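PDB 3A0D: Mannose/sialic acid-binding lectin from Polygonatum cyrtonema, which probably binds carbohydrates such as mannose through its bulb-type lectin domain, here with methyl alpha-D-mannopyranoside bound. Local coordinates for residues A[4-9]-A[82-87]. Residues are numbered along the deposited sequence; the frame is centred on the assembly and turned at random.
With MMA (methyl alpha-D-mannopyranoside), chain B; SO4 (sulfate ion), chain D.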
loop_
_atom_site.group_PDB
_atom_site.type_symbol
_atom_site.label_atom_id
_atom_site.label_comp_id
_atom_site.label_asym_id
_atom_site.label_seq_id
_atom_site.Cartn_x
_atom_site.Cartn_y
_atom_site.Cartn_z
ATOM N N LEU A 4 1.955 2.306 -4.881
ATOM C CA LEU A 4 1.594 2.689 -6.237
ATOM C C LEU A 4 0.419 1.801 -6.618
ATOM O O LEU A 4 0.535 0.574 -6.634
ATOM C CB LEU A 4 2.752 2.449 -7.210
ATOM C CG LEU A 4 2.423 2.691 -8.692
ATOM C CD1 LEU A 4 2.170 4.180 -8.947
ATOM C CD2 LEU A 4 3.579 2.213 -9.550
ATOM N N SER A 5 -0.715 2.422 -6.918
ATOM C CA SER A 5 -1.907 1.670 -7.280
ATOM C C SER A 5 -2.135 1.647 -8.782
ATOM O O SER A 5 -1.952 2.655 -9.465
ATOM C CB SER A 5 -3.129 2.272 -6.583
ATOM O OG SER A 5 -2.992 2.204 -5.176
ATOM N N SER A 6 -2.530 0.487 -9.295
ATOM C CA SER A 6 -2.802 0.353 -10.717
ATOM C C SER A 6 -3.936 1.319 -11.035
ATOM O O SER A 6 -4.799 1.575 -10.191
ATOM C CB SER A 6 -3.234 -1.078 -11.049
ATOM O OG SER A 6 -4.471 -1.396 -10.431
ATOM N N PRO A 7 -3.969 1.852 -12.264
ATOM C CA PRO A 7 -3.033 1.618 -13.368
ATOM C C PRO A 7 -1.961 2.697 -13.452
ATOM O O PRO A 7 -1.362 2.907 -14.508
ATOM C CB PRO A 7 -3.950 1.654 -14.577
ATOM C CG PRO A 7 -4.854 2.814 -14.221
ATOM C CD PRO A 7 -5.158 2.589 -12.735
ATOM N N ASN A 8 -1.712 3.368 -12.334
ATOM C CA ASN A 8 -0.744 4.460 -12.289
ATOM C C ASN A 8 0.722 4.097 -12.458
ATOM O O ASN A 8 1.109 2.933 -12.366
ATOM C CB ASN A 8 -0.945 5.248 -10.997
ATOM C CG ASN A 8 -2.383 5.674 -10.819
ATOM O OD1 ASN A 8 -2.985 6.222 -11.741
ATOM N ND2 ASN A 8 -2.948 5.416 -9.641
ATOM N N SER A 9 1.532 5.123 -12.702
ATOM C CA SER A 9 2.962 4.947 -12.910
ATOM C C SER A 9 3.821 5.757 -11.949
ATOM O O SER A 9 3.389 6.772 -11.409
ATOM C CB SER A 9 3.336 5.354 -14.341
ATOM O OG SER A 9 2.693 4.534 -15.299
ATOM N N GLU A 82 -8.607 -9.128 -14.344
ATOM C CA GLU A 82 -8.749 -7.695 -14.567
ATOM C C GLU A 82 -9.483 -7.110 -13.361
ATOM O O GLU A 82 -10.579 -7.553 -13.020
ATOM C CB GLU A 82 -9.559 -7.462 -15.845
ATOM C CG GLU A 82 -9.592 -6.028 -16.336
ATOM C CD GLU A 82 -8.208 -5.464 -16.592
ATOM O OE1 GLU A 82 -7.321 -6.222 -17.049
ATOM O OE2 GLU A 82 -8.015 -4.255 -16.348
ATOM N N ASP A 83 -8.874 -6.121 -12.714
ATOM C CA ASP A 83 -9.467 -5.495 -11.536
ATOM C C ASP A 83 -8.603 -4.287 -11.156
ATOM O O ASP A 83 -8.473 -3.341 -11.930
ATOM C CB ASP A 83 -9.497 -6.510 -10.386
ATOM C CG ASP A 83 -10.473 -6.125 -9.295
ATOM O OD1 ASP A 83 -10.048 -5.971 -8.128
ATOM O OD2 ASP A 83 -11.672 -5.976 -9.609
ATOM N N HIS A 84 -8.027 -4.327 -9.960
ATOM C CA HIS A 84 -7.140 -3.270 -9.482
ATOM C C HIS A 84 -6.139 -3.867 -8.503
ATOM O O HIS A 84 -6.474 -4.754 -7.715
ATOM C CB HIS A 84 -7.922 -2.139 -8.806
ATOM C CG HIS A 84 -8.582 -1.206 -9.772
ATOM N ND1 HIS A 84 -9.878 -1.377 -10.205
ATOM C CD2 HIS A 84 -8.103 -0.126 -10.435
ATOM C CE1 HIS A 84 -10.170 -0.444 -11.095
ATOM N NE2 HIS A 84 -9.109 0.327 -11.253
ATOM N N TYR A 85 -4.903 -3.386 -8.567
ATOM C CA TYR A 85 -3.848 -3.892 -7.700
ATOM C C TYR A 85 -3.029 -2.757 -7.110
ATOM O O TYR A 85 -3.219 -1.591 -7.457
ATOM C CB TYR A 85 -2.928 -4.830 -8.487
ATOM C CG TYR A 85 -3.638 -6.041 -9.054
ATOM C CD1 TYR A 85 -4.520 -5.922 -10.129
ATOM C CD2 TYR A 85 -3.459 -7.302 -8.486
ATOM C CE1 TYR A 85 -5.209 -7.026 -10.620
ATOM C CE2 TYR A 85 -4.140 -8.410 -8.967
ATOM C CZ TYR A 85 -5.015 -8.267 -10.031
ATOM O OH TYR A 85 -5.713 -9.363 -10.484
ATOM N N VAL A 86 -2.117 -3.111 -6.215
ATOM C CA VAL A 86 -1.262 -2.124 -5.576
ATOM C C VAL A 86 0.141 -2.692 -5.378
ATOM O O VAL A 86 0.310 -3.894 -5.150
ATOM C CB VAL A 86 -1.833 -1.696 -4.196
ATOM C CG1 VAL A 86 -1.673 -2.827 -3.189
ATOM C CG2 VAL A 86 -1.140 -0.434 -3.707
ATOM N N LEU A 87 1.134 -1.818 -5.499
ATOM C CA LEU A 87 2.535 -2.170 -5.299
ATOM C C LEU A 87 2.907 -1.456 -4.007
ATOM O O LEU A 87 2.658 -0.261 -3.868
ATOM C CB LEU A 87 3.401 -1.635 -6.439
ATOM C CG LEU A 87 4.905 -1.770 -6.178
ATOM C CD1 LEU A 87 5.289 -3.249 -6.159
ATOM C CD2 LEU A 87 5.682 -1.016 -7.240
HETATM C C1 MMA B . -11.298 2.739 -7.670
HETATM C C2 MMA B . -9.811 3.113 -7.416
HETATM C C3 MMA B . -8.974 1.817 -7.385
HETATM C C4 MMA B . -9.507 0.926 -6.251
HETATM C C5 MMA B . -10.992 0.613 -6.523
HETATM C C6 MMA B . -11.536 -0.254 -5.377
HETATM C C7 MMA B . -12.820 1.773 -9.194
HETATM O O1 MMA B . -11.430 2.088 -8.960
HETATM O O2 MMA B . -9.696 3.774 -6.144
HETATM O O3 MMA B . -7.599 2.140 -7.139
HETATM O O4 MMA B . -8.757 -0.289 -6.210
HETATM O O5 MMA B . -11.763 1.853 -6.588
HETATM O O6 MMA B . -12.914 -0.550 -5.600
HETATM S S SO4 D . -9.584 2.448 -13.923
HETATM O O1 SO4 D . -10.693 2.377 -12.952
HETATM O O2 SO4 D . -9.889 1.579 -15.076
HETATM O O3 SO4 D . -9.418 3.839 -14.382
HETATM O O4 SO4 D . -8.335 2.000 -13.282
HETATM O O HOH W 1 -5.688 0.326 -7.921
#
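His84 comes up to Ser6 with its CA 3.4 Å from Ser6 OG, and its imidazole has a mannoside over one face and a sulfate at its edge. With CG anti to the carbonyl carbon (chi1 -78°), the ring swings to the backbone N side, bringing CD2 near Ser6 OG and the ring edge near Ser6 O; O1 of the sugar sits over the ring, nearer CE1 than the middle. His84 NE2 donates to O4 of the sulfate at 2.7 Å; the sulfate, probably from the crystallisation liquor, is also hydrogen-bonded to Asn59. At Tyr85 the backbone pairs with one serine at both ends: Tyr85 N points almost straight at Ser6 OG (2.8 Å, 175°), and Ser6 N donates to Tyr85 O at 2.9 Å, with the donor lying 34° off the carbonyl plane of Tyr85. Ser6 OG is further tied to Asn59. A water donates to Ser6 O and Tyr85 O and hydrogen-bonds to O3 of the mannoside, whose other partners include Gln90 and Asp92 of the second subunit. In this beta-prism II fold of bulb-type lectins, strand 3-5 lies antiparallel to strand 86-89, at one margin of its sheet within this chain. Val86 faces Ser5 in a non-hydrogen-bonded pair, Val86 CG2 3.5 Å from Ser5 OG, which is hydrogen-bonded to Gln90 of the second subunit. Leu87 and Leu4 form the hydrogen-bonded pair, N to O both ways, and their CB atoms approach to 4.2 Å.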